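PDB 3OBK: delta-aminolevulinic acid dehydratase from Toxoplasma gondii ME49, which catalyses the condensation of two molecules of 5-aminolevulinic acid to the pyrrole porphobilinogen, an early step in tetrapyrrole and haem synthesis. Local coordinates for residues A[59-62]-A[63-66]; A[217-220]-A[221-225]; A[228-231]-A[232-236]; A[289-292]-A[293-297]; A[309-312]-A[313-317]. All coordinates share one frame; numbering follows the deposited sequence.

Contact 1. Residues A[59-62]-A[63-66]. With EDO (1,2-ethanediol), chain O.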
# COMPACT_ATOMS: atom_id res chain seq x y z
N VAL A 59 21.73 -47.18 -12.89
CA VAL A 59 20.72 -47.97 -12.20
C VAL A 59 19.47 -47.10 -12.05
O VAL A 59 19.54 -46.00 -11.50
CB VAL A 59 21.21 -48.38 -10.78
CG1 VAL A 59 20.04 -48.84 -9.87
CG2 VAL A 59 22.25 -49.50 -10.90
N PRO A 60 18.32 -47.59 -12.53
CA PRO A 60 17.10 -46.85 -12.39
C PRO A 60 16.71 -46.64 -10.93
O PRO A 60 17.01 -47.50 -10.07
CB PRO A 60 16.05 -47.73 -13.07
CG PRO A 60 16.82 -48.66 -13.94
CD PRO A 60 18.09 -48.89 -13.19
N ILE A 61 16.08 -45.49 -10.68
CA ILE A 61 15.43 -45.16 -9.40
C ILE A 61 13.95 -45.58 -9.49
O ILE A 61 13.14 -44.96 -10.18
CB ILE A 61 15.54 -43.67 -9.10
CG1 ILE A 61 17.02 -43.25 -9.10
CG2 ILE A 61 14.86 -43.34 -7.81
CD1 ILE A 61 17.22 -41.73 -9.31
N PRO A 62 13.61 -46.66 -8.83
CA PRO A 62 12.26 -47.15 -9.10
C PRO A 62 11.16 -46.16 -8.74
O PRO A 62 10.17 -46.10 -9.44
CB PRO A 62 12.17 -48.42 -8.25
CG PRO A 62 13.59 -48.86 -8.04
CD PRO A 62 14.41 -47.59 -8.02
N SER A 63 11.32 -45.41 -7.64
CA SER A 63 10.30 -44.45 -7.24
C SER A 63 10.39 -43.07 -7.96
O SER A 63 9.64 -42.13 -7.61
CB SER A 63 10.32 -44.28 -5.73
OG SER A 63 11.62 -43.95 -5.30
N MET A 64 11.27 -42.95 -8.95
CA MET A 64 11.30 -41.80 -9.86
C MET A 64 11.46 -42.31 -11.31
O MET A 64 12.51 -42.13 -11.92
CB MET A 64 12.46 -40.89 -9.52
CG MET A 64 12.46 -40.42 -8.11
SD MET A 64 13.77 -39.22 -7.82
CE MET A 64 13.38 -37.95 -9.01
N PRO A 65 10.43 -42.95 -11.85
CA PRO A 65 10.53 -43.68 -13.12
C PRO A 65 11.01 -42.79 -14.26
O PRO A 65 10.53 -41.65 -14.38
CB PRO A 65 9.08 -44.12 -13.39
CG PRO A 65 8.37 -44.00 -12.07
CD PRO A 65 9.03 -42.88 -11.38
N GLY A 66 11.93 -43.30 -15.07
CA GLY A 66 12.61 -42.50 -16.08
C GLY A 66 13.94 -41.87 -15.62
O GLY A 66 14.78 -41.58 -16.47
C1 EDO O . 18.11 -40.56 -17.41
O1 EDO O . 17.47 -41.83 -17.13
C2 EDO O . 18.00 -39.56 -16.24
O2 EDO O . 18.67 -39.99 -15.04
O HOH W 1 13.48 -45.25 -13.04
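With chi1 -57° I61 CG1 lies beside the backbone N, which leaves the branch methyl CG2 anti to it, and a first torsion of -56° in M64 swings CG to the side of its own N, bringing the two side chains alongside each other and running the same way. The branch methyl does the touching: I61 CG2 is 3.8 Å from M64 CG and equally close to M64 CB. Both residues continue onto F51 of strand 46-53, and M64 also packs on P221, S293 and Y296, ending about 6 Å from the bound porphobilinogen. The backbone that carries this apolar pair folds tightly. M64 N donates to I61 O over 3.0 Å with an N-H...O angle of 155°, arriving from above the carbonyl plane, and so closes a type I turn with P62 and S63 at its corners. A water lies 2.9 Å from I61 O, within hydrogen-bonding distance, and accepts a weak bond from G66 N, 3.2 Å away, linking the first residue of the turn to the chain beyond it. The P65 ring lies against the corner peptide, its CG 3.8 Å from P62 O. S63 OG is held by D224 OD2 of helix 220-226, and P65 O by Y296 OH. G66, with positive phi, offers its O to O1 of a 1,2-ethanediol at 2.8 Å, probably from the crystallisation liquor. S63 and P65 also meet Y307 of a second subunit. The arrangement is a type I beta turn in the link of a short antiparallel hairpin, strands 59-60 and 68-70, that follows strand 46-53 of the TIM barrel.

Contact 2. Residues A[217-220]-A[221-225]. With PBG (3-[5-(aminomethyl)-4-(carboxymethyl)-1H-pyrrol-3-yl]propanoic acid), chain L.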
# COMPACT_ATOMS: atom_id res chain seq x y z
N SER A 217 6.75 -34.08 3.06
CA SER A 217 6.67 -35.51 2.86
C SER A 217 6.79 -35.90 1.36
O SER A 217 6.71 -37.07 1.01
CB SER A 217 5.37 -36.04 3.48
OG SER A 217 4.27 -35.82 2.60
N PHE A 218 7.01 -34.92 0.49
CA PHE A 218 7.19 -35.18 -0.93
C PHE A 218 8.64 -35.40 -1.37
O PHE A 218 8.90 -35.45 -2.58
CB PHE A 218 6.64 -34.01 -1.76
CG PHE A 218 5.16 -33.92 -1.76
CD1 PHE A 218 4.42 -34.73 -2.58
CD2 PHE A 218 4.51 -33.02 -0.92
CE1 PHE A 218 3.04 -34.65 -2.58
CE2 PHE A 218 3.17 -32.95 -0.91
CZ PHE A 218 2.42 -33.76 -1.73
N TYR A 219 9.58 -35.51 -0.43
CA TYR A 219 10.99 -35.73 -0.74
C TYR A 219 11.40 -37.19 -0.76
O TYR A 219 12.58 -37.53 -0.88
CB TYR A 219 11.90 -35.05 0.30
CG TYR A 219 11.71 -33.58 0.53
CD1 TYR A 219 11.59 -32.71 -0.52
CD2 TYR A 219 11.73 -33.06 1.80
CE1 TYR A 219 11.45 -31.37 -0.32
CE2 TYR A 219 11.61 -31.72 2.03
CZ TYR A 219 11.45 -30.86 0.97
OH TYR A 219 11.31 -29.53 1.21
N GLY A 220 10.44 -38.09 -0.62
CA GLY A 220 10.76 -39.49 -0.41
C GLY A 220 11.57 -40.13 -1.52
O GLY A 220 12.57 -40.80 -1.25
N PRO A 221 11.12 -39.98 -2.78
CA PRO A 221 11.85 -40.61 -3.88
C PRO A 221 13.26 -40.06 -4.06
O PRO A 221 14.16 -40.82 -4.40
CB PRO A 221 10.96 -40.33 -5.10
CG PRO A 221 9.59 -40.16 -4.52
CD PRO A 221 9.78 -39.52 -3.18
N PHE A 222 13.46 -38.77 -3.79
CA PHE A 222 14.82 -38.25 -3.75
C PHE A 222 15.69 -39.06 -2.73
O PHE A 222 16.82 -39.47 -3.04
CB PHE A 222 14.80 -36.75 -3.43
CG PHE A 222 16.18 -36.13 -3.25
CD1 PHE A 222 16.83 -36.21 -2.02
CD2 PHE A 222 16.77 -35.41 -4.29
CE1 PHE A 222 18.06 -35.61 -1.85
CE2 PHE A 222 17.99 -34.80 -4.14
CZ PHE A 222 18.67 -34.91 -2.93
N ARG A 223 15.15 -39.28 -1.53
CA ARG A 223 15.88 -40.00 -0.50
C ARG A 223 16.09 -41.48 -0.85
O ARG A 223 17.03 -42.09 -0.36
CB ARG A 223 15.17 -39.84 0.85
CG ARG A 223 15.23 -38.41 1.39
CD ARG A 223 14.34 -38.23 2.59
NE ARG A 223 14.26 -36.84 3.05
CZ ARG A 223 13.32 -36.39 3.87
NH1 ARG A 223 12.36 -37.20 4.33
NH2 ARG A 223 13.30 -35.11 4.24
N ASP A 224 15.24 -42.05 -1.70
CA ASP A 224 15.53 -43.37 -2.24
C ASP A 224 16.73 -43.27 -3.17
O ASP A 224 17.62 -44.11 -3.12
CB ASP A 224 14.34 -43.95 -3.01
CG ASP A 224 13.10 -44.18 -2.12
OD1 ASP A 224 13.26 -44.33 -0.88
OD2 ASP A 224 11.97 -44.23 -2.68
N ALA A 225 16.76 -42.22 -4.00
CA ALA A 225 17.84 -42.03 -4.99
C ALA A 225 19.22 -41.96 -4.35
O ALA A 225 20.18 -42.60 -4.83
CB ALA A 225 17.60 -40.81 -5.86
CHA PBG L . 19.02 -32.35 0.77
C1A PBG L . 18.05 -32.30 -0.36
C2A PBG L . 16.79 -32.89 -0.39
C3A PBG L . 16.25 -32.57 -1.63
C4A PBG L . 17.15 -31.74 -2.26
NA PBG L . 18.24 -31.61 -1.49
C5A PBG L . 16.16 -33.84 0.60
C6A PBG L . 15.79 -33.29 1.91
O1A PBG L . 16.33 -32.20 2.24
O2A PBG L . 15.04 -33.93 2.67
C7A PBG L . 14.95 -33.05 -2.14
C8A PBG L . 14.69 -32.85 -3.59
C9A PBG L . 13.56 -33.58 -4.19
O3A PBG L . 13.59 -33.75 -5.41
O4A PBG L . 12.75 -34.25 -3.54
N1 PBG L . 19.34 -31.13 1.45
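F218 meets the following segment only lightly, its O 4.2 Å from P221 CD, and its ring turns away to pack on M298 and on E316 of a second subunit. Next comes Y219, whose O accepts R223 N at 3.2 Å, the donor lying almost in line with the carbonyl. Its ring is met at the edge by the arginine, R223 NH2 being 3.6 Å from Y219 CD2, while Y219 CB sits over one face of the guanidinium; the two planes are 59° apart. Y219 OH is bonded to Y214 O, and its ring makes a cation-pi contact with K213. Y219 is the N-cap of helix 220-226, which follows strand 206-213 of the TIM barrel and presents successive residues to the bound porphobilinogen. R223, extended from CG to NE, reaches past Y219 to one oxygen of the acetate arm: NH2 donates to PBG O2A at 2.6 Å and NE adds a weak bond of 3.0 Å, with O2A at the edge of the guanidinium and in its plane. On the neighbouring position F222 has CG opposite its backbone N (chi1 175°), which lays the ring face to face with the pyrrole; PBG C3A is 3.4 Å above its plane and over its centre. F93 meets the same phenyl ring edge-to-face. At the end of the first segment G220 O accepts D224 N at 3.0 Å, in the carbonyl plane. D224 itself bonds outward, OD1 to H229 NE2.

Contact 3. Residues A[228-231]-A[232-236]. With PBG (3-[5-(aminomethyl)-4-(carboxymethyl)-1H-pyrrol-3-yl]propanoic acid), chain L.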
# COMPACT_ATOMS: atom_id res chain seq x y z
N SER A 228 19.25 -41.95 1.62
CA SER A 228 19.61 -40.95 2.62
C SER A 228 18.45 -40.66 3.56
O SER A 228 18.39 -39.60 4.18
CB SER A 228 20.14 -39.68 1.92
OG SER A 228 19.17 -39.12 1.06
N HIS A 229 17.56 -41.63 3.68
CA HIS A 229 16.51 -41.58 4.67
C HIS A 229 17.06 -41.43 6.08
O HIS A 229 18.08 -42.02 6.43
CB HIS A 229 15.66 -42.84 4.56
CG HIS A 229 14.76 -42.84 3.37
ND1 HIS A 229 13.60 -42.11 3.32
CD2 HIS A 229 14.86 -43.48 2.18
CE1 HIS A 229 13.01 -42.31 2.15
NE2 HIS A 229 13.76 -43.14 1.45
N MET A 230 16.38 -40.61 6.87
CA MET A 230 16.75 -40.31 8.24
C MET A 230 16.70 -41.58 9.09
O MET A 230 15.81 -42.42 8.95
CB MET A 230 15.79 -39.28 8.85
CG MET A 230 15.76 -37.90 8.19
SD MET A 230 14.53 -37.68 6.85
CE MET A 230 12.97 -38.00 7.70
N VAL A 231 17.66 -41.69 10.00
CA VAL A 231 17.78 -42.85 10.86
C VAL A 231 16.84 -42.77 12.05
O VAL A 231 16.53 -41.66 12.52
CB VAL A 231 19.23 -42.98 11.37
CG1 VAL A 231 19.31 -43.77 12.67
CG2 VAL A 231 20.09 -43.63 10.28
N GLY A 232 16.38 -43.93 12.52
CA GLY A 232 15.81 -44.06 13.87
C GLY A 232 14.44 -43.44 14.07
O GLY A 232 14.04 -43.15 15.21
N GLY A 233 13.71 -43.26 12.97
CA GLY A 233 12.41 -42.57 13.03
C GLY A 233 12.49 -41.06 13.28
O GLY A 233 11.46 -40.44 13.59
N THR A 234 13.67 -40.44 13.13
CA THR A 234 13.79 -39.00 13.31
C THR A 234 13.20 -38.24 12.11
O THR A 234 12.89 -38.85 11.08
CB THR A 234 15.25 -38.58 13.53
OG1 THR A 234 16.06 -38.94 12.39
CG2 THR A 234 15.80 -39.21 14.82
N ASP A 235 13.02 -36.93 12.24
CA ASP A 235 12.53 -36.11 11.14
C ASP A 235 13.28 -34.79 11.08
O ASP A 235 14.18 -34.56 11.85
CB ASP A 235 11.02 -35.90 11.25
CG ASP A 235 10.63 -35.09 12.47
OD1 ASP A 235 11.30 -34.09 12.78
OD2 ASP A 235 9.65 -35.44 13.12
N LYS A 236 12.93 -33.93 10.14
CA LYS A 236 13.69 -32.70 9.93
C LYS A 236 12.93 -31.46 10.37
O LYS A 236 13.20 -30.36 9.93
CB LYS A 236 14.14 -32.59 8.47
CG LYS A 236 14.85 -33.82 7.93
CD LYS A 236 15.53 -33.53 6.61
CE LYS A 236 16.47 -34.64 6.12
NZ LYS A 236 17.10 -34.29 4.79
CHA PBG L . 19.02 -32.35 0.77
C1A PBG L . 18.05 -32.30 -0.36
C2A PBG L . 16.79 -32.89 -0.39
C3A PBG L . 16.25 -32.57 -1.63
C4A PBG L . 17.15 -31.74 -2.26
NA PBG L . 18.24 -31.61 -1.49
C5A PBG L . 16.16 -33.84 0.60
C6A PBG L . 15.79 -33.29 1.91
O1A PBG L . 16.33 -32.20 2.24
O2A PBG L . 15.04 -33.93 2.67
C7A PBG L . 14.95 -33.05 -2.14
C8A PBG L . 14.69 -32.85 -3.59
C9A PBG L . 13.56 -33.58 -4.19
O3A PBG L . 13.59 -33.75 -5.41
O4A PBG L . 12.75 -34.25 -3.54
N1 PBG L . 19.34 -31.13 1.45
O HOH W 2 17.56 -37.06 4.54
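V231 O is gripped twice by T234, from OG1 at 2.8 Å in the carbonyl plane and from N at 3.2 Å, the amide coming from above that plane. The threonine's first torsion of 61° turns OG1 back over the turn to make the shorter bond, and H145 NE2 is a further partner of the hydroxyl. The other polar centre is K236 NZ, salt-bridged to D146. It donates to a water 2.8 Å away that in turn donates to S228 O, and it makes a weak bond of 3.0 Å to PBG O2A. Between the two centres lies M230. Its chain bends at chi2 and chi3, bringing SD 3.7 Å from K236 CE across the straight lysine, with CE 3.5 Å from T234 O and CB beside T234 OG1. R223 of helix 220-226 packs on both M230 and K236, and so links the loop to the product site. G232 and G233, with phi of 73° and 72°, take the corner positions of a type I' turn. A loop tightened in this way, carrying a basic side chain inward to the product's acetate, is consistent with the active-site lid of porphobilinogen synthases.

Contact 4. Residues A[289-292]-A[293-297]. With PBG (3-[5-(aminomethyl)-4-(carboxymethyl)-1H-pyrrol-3-yl]propanoic acid), chain L.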
# COMPACT_ATOMS: atom_id res chain seq x y z
N ALA A 289 11.80 -22.20 -8.15
CA ALA A 289 10.90 -23.17 -7.51
C ALA A 289 11.40 -24.58 -7.83
O ALA A 289 12.01 -24.79 -8.86
CB ALA A 289 9.51 -22.95 -7.98
N TYR A 290 11.17 -25.54 -6.93
CA TYR A 290 11.61 -26.91 -7.14
C TYR A 290 10.39 -27.83 -7.22
O TYR A 290 9.65 -27.99 -6.25
CB TYR A 290 12.50 -27.36 -5.99
CG TYR A 290 13.50 -28.45 -6.32
CD1 TYR A 290 13.11 -29.67 -6.86
CD2 TYR A 290 14.84 -28.27 -6.03
CE1 TYR A 290 14.07 -30.69 -7.13
CE2 TYR A 290 15.79 -29.26 -6.31
CZ TYR A 290 15.41 -30.45 -6.84
OH TYR A 290 16.40 -31.38 -7.07
N HIS A 291 10.21 -28.40 -8.41
CA HIS A 291 9.24 -29.45 -8.66
C HIS A 291 9.88 -30.77 -8.20
O HIS A 291 10.66 -31.38 -8.95
CB HIS A 291 8.94 -29.48 -10.15
CG HIS A 291 7.75 -30.30 -10.53
ND1 HIS A 291 7.73 -31.10 -11.65
CD2 HIS A 291 6.53 -30.44 -9.94
CE1 HIS A 291 6.54 -31.68 -11.75
NE2 HIS A 291 5.80 -31.30 -10.73
N VAL A 292 9.57 -31.19 -6.97
CA VAL A 292 10.38 -32.18 -6.28
C VAL A 292 10.02 -33.62 -6.64
O VAL A 292 8.96 -33.89 -7.20
CB VAL A 292 10.27 -32.04 -4.76
CG1 VAL A 292 10.58 -30.63 -4.32
CG2 VAL A 292 8.91 -32.50 -4.25
N SER A 293 10.92 -34.53 -6.27
CA SER A 293 10.83 -35.93 -6.64
C SER A 293 9.44 -36.51 -6.42
O SER A 293 8.93 -37.24 -7.25
CB SER A 293 11.83 -36.71 -5.81
OG SER A 293 11.53 -36.64 -4.42
N GLY A 294 8.83 -36.18 -5.31
CA GLY A 294 7.51 -36.72 -5.00
C GLY A 294 6.46 -36.22 -5.97
O GLY A 294 5.59 -36.98 -6.38
N GLU A 295 6.56 -34.95 -6.32
CA GLU A 295 5.68 -34.36 -7.32
C GLU A 295 5.86 -35.05 -8.68
O GLU A 295 4.89 -35.32 -9.35
CB GLU A 295 5.93 -32.87 -7.45
CG GLU A 295 5.67 -32.06 -6.16
CD GLU A 295 5.96 -30.60 -6.37
OE1 GLU A 295 5.13 -29.94 -7.06
OE2 GLU A 295 7.03 -30.14 -5.87
N TYR A 296 7.11 -35.34 -9.03
CA TYR A 296 7.47 -36.07 -10.25
C TYR A 296 6.87 -37.47 -10.28
O TYR A 296 6.28 -37.88 -11.27
CB TYR A 296 9.02 -36.17 -10.35
CG TYR A 296 9.53 -36.93 -11.57
CD1 TYR A 296 9.64 -36.31 -12.81
CD2 TYR A 296 9.91 -38.27 -11.46
CE1 TYR A 296 10.14 -37.01 -13.94
CE2 TYR A 296 10.39 -38.96 -12.55
CZ TYR A 296 10.49 -38.34 -13.79
OH TYR A 296 10.96 -39.06 -14.87
N ALA A 297 6.98 -38.17 -9.17
CA ALA A 297 6.44 -39.52 -9.03
C ALA A 297 4.93 -39.53 -9.23
O ALA A 297 4.39 -40.41 -9.91
CB ALA A 297 6.80 -40.09 -7.67
CHA PBG L . 19.02 -32.35 0.77
C1A PBG L . 18.05 -32.30 -0.36
C2A PBG L . 16.79 -32.89 -0.39
C3A PBG L . 16.25 -32.57 -1.63
C4A PBG L . 17.15 -31.74 -2.26
NA PBG L . 18.24 -31.61 -1.49
C5A PBG L . 16.16 -33.84 0.60
C6A PBG L . 15.79 -33.29 1.91
O1A PBG L . 16.33 -32.20 2.24
O2A PBG L . 15.04 -33.93 2.67
C7A PBG L . 14.95 -33.05 -2.14
C8A PBG L . 14.69 -32.85 -3.59
C9A PBG L . 13.56 -33.58 -4.19
O3A PBG L . 13.59 -33.75 -5.41
O4A PBG L . 12.75 -34.25 -3.54
N1 PBG L . 19.34 -31.13 1.45
O HOH W 3 3.40 -32.77 -10.24
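V292 N donates to E295 OE2 at 3.0 Å and 172°, meeting the carboxylate from above its plane. The buried glutamate is well supplied with donors: OE2 also takes G269 N, and OE1 takes L270 N. Backbone amides thus spread over both oxygens, which probably favours the charged form. V292 O is used by Y296 N at 3.0 Å, in the carbonyl plane, and the isopropyl group leans on the acid, with CG2 3.4 Å from E295 OE2. H291 presents its ring edge to E295, CD2 lying 3.2 Å from OE1 with the planes 84° apart. Its two nitrogens are both engaged: ND1 with T331 OG1, NE2 with a water at 2.9 Å that donates to E295 O. S293 serves the propionate arm of porphobilinogen. Its N donates to PBG O3A at 2.9 Å and more weakly to O4A, while OG, turned by a first torsion of 63°, gives its proton to PBG O4A at 2.8 Å. F222 N adds a weak bond to the same hydroxyl. Y290 borders the arm, its OH bonded to Y332 OH. V292 is the N-cap and E295, three residues on, takes its backbone N-H through the side chain; the product carboxylate sits at the start of helix 293-305, at the C-terminal end of barrel strand 287-291, the end where TIM-barrel enzymes hold their active sites.

Contact 5. Residues A[309-312]-A[313-317]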
# COMPACT_ATOMS: atom_id res chain seq x y z
N SER A 309 -2.94 -37.25 -19.05
CA SER A 309 -2.06 -37.12 -20.17
C SER A 309 -0.77 -36.48 -19.67
O SER A 309 -0.81 -35.37 -19.14
CB SER A 309 -2.67 -36.25 -21.25
OG SER A 309 -1.62 -35.63 -21.98
N GLU A 310 0.36 -37.16 -19.86
CA GLU A 310 1.64 -36.71 -19.32
C GLU A 310 2.05 -35.34 -19.82
O GLU A 310 2.41 -34.46 -19.03
CB GLU A 310 2.76 -37.70 -19.65
CG GLU A 310 3.96 -37.52 -18.73
CD GLU A 310 5.02 -38.58 -18.90
OE1 GLU A 310 5.84 -38.77 -17.98
OE2 GLU A 310 5.06 -39.21 -19.95
N LYS A 311 1.99 -35.18 -21.15
CA LYS A 311 2.49 -34.01 -21.80
C LYS A 311 1.67 -32.80 -21.40
O LYS A 311 2.21 -31.77 -21.06
CB LYS A 311 2.45 -34.21 -23.32
CG LYS A 311 2.99 -33.06 -24.18
CD LYS A 311 3.07 -33.50 -25.66
CE LYS A 311 3.22 -32.30 -26.62
NZ LYS A 311 3.39 -32.69 -28.07
N ASP A 312 0.36 -32.92 -21.47
CA ASP A 312 -0.47 -31.75 -21.23
C ASP A 312 -0.27 -31.25 -19.81
O ASP A 312 -0.11 -30.05 -19.59
CB ASP A 312 -1.95 -32.08 -21.39
CG ASP A 312 -2.34 -32.42 -22.79
OD1 ASP A 312 -1.84 -31.76 -23.73
OD2 ASP A 312 -3.20 -33.33 -22.94
N THR A 313 -0.28 -32.18 -18.87
CA THR A 313 -0.23 -31.85 -17.48
C THR A 313 1.17 -31.31 -17.13
O THR A 313 1.27 -30.28 -16.51
CB THR A 313 -0.72 -33.08 -16.62
OG1 THR A 313 0.15 -34.20 -16.80
CG2 THR A 313 -2.12 -33.52 -17.07
N VAL A 314 2.24 -31.94 -17.61
CA VAL A 314 3.58 -31.38 -17.40
C VAL A 314 3.68 -29.94 -17.90
O VAL A 314 4.14 -29.08 -17.19
CB VAL A 314 4.71 -32.24 -18.00
CG1 VAL A 314 6.02 -31.47 -18.03
CG2 VAL A 314 4.91 -33.53 -17.19
N LEU A 315 3.22 -29.67 -19.12
CA LEU A 315 3.32 -28.34 -19.70
C LEU A 315 2.48 -27.30 -18.98
O LEU A 315 2.85 -26.11 -18.97
CB LEU A 315 2.93 -28.35 -21.19
CG LEU A 315 3.82 -29.18 -22.15
CD1 LEU A 315 3.35 -29.20 -23.61
CD2 LEU A 315 5.26 -28.71 -22.05
N GLU A 316 1.34 -27.70 -18.39
CA GLU A 316 0.51 -26.78 -17.59
C GLU A 316 1.17 -26.49 -16.22
O GLU A 316 1.17 -25.38 -15.72
CB GLU A 316 -0.87 -27.40 -17.39
CG GLU A 316 -1.79 -26.66 -16.44
CD GLU A 316 -3.21 -27.21 -16.42
OE1 GLU A 316 -3.58 -28.04 -17.30
OE2 GLU A 316 -3.98 -26.83 -15.51
N VAL A 317 1.75 -27.53 -15.64
CA VAL A 317 2.46 -27.41 -14.39
C VAL A 317 3.55 -26.38 -14.55
O VAL A 317 3.64 -25.45 -13.77
CB VAL A 317 3.02 -28.80 -13.98
CG1 VAL A 317 4.14 -28.66 -12.92
CG2 VAL A 317 1.89 -29.68 -13.48
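T313 folds back on S309 and E310: a first torsion of 63° places OG1 2.8 Å from S309 O and 3.2 Å from E310 O, two carbonyls that compete for one hydroxyl proton. T313 N goes to S309 O as well, at 3.2 Å and 161°, so the carbonyl of the residue just before the helix takes the amide and lies within reach of the hydroxyl. T313 CG2 is pressed against it too, 3.1 Å from S309 O, and the threonine also touches L299 and I308 of its own chain and S217 of a second subunit. D312 meets S309 through its side chain and its amide. Its OD2 receives a weak bond from S309 OG at 3.0 Å, while its N gives a weak, fairly straight one to that same OG, the capping bond; S309 is the N-cap of helix 310-324, which packs against helices 293-305 and 334-346 on the outside of the TIM barrel. D312 O accepts E316 N at 3.0 Å one turn on. The third residue, K311, runs fully extended beside L315, in the same direction, and its CG lies 3.9 Å from L315 CD1. W340 lies against K311 and V314. Neighbouring subunits take up the far end of the stretch: E316 carboxylate oxygens bond Y272 OH, S216 OG and S217 N of the second subunit, and L315 O bonds Y356 OH of a third.

Overall arrangement
Contacts 2, 3 and 4 surround one porphobilinogen. R223 and K236 converge on its acetate, and S293 holds the propionate, its other acid arm. Contacts 2 and 4, centres about 9 Å apart, are joined by a weak bond from F222 N to S293 OG, 2.9 Å; contacts 2 and 3 by D224 OD1 to H229 NE2 at 2.7 Å. Contact 1 forms a second shell, bonded through S63 OG to D224 OD2 (2.7 Å) and through P65 O to Y296 OH (2.7 Å). Contact 5 is about 33 Å from contact 3, centre to centre, and within the chain touches contact 4 through V317 against H291. Contacts 1, 2, 4 and 5 also meet a second subunit of the octamer.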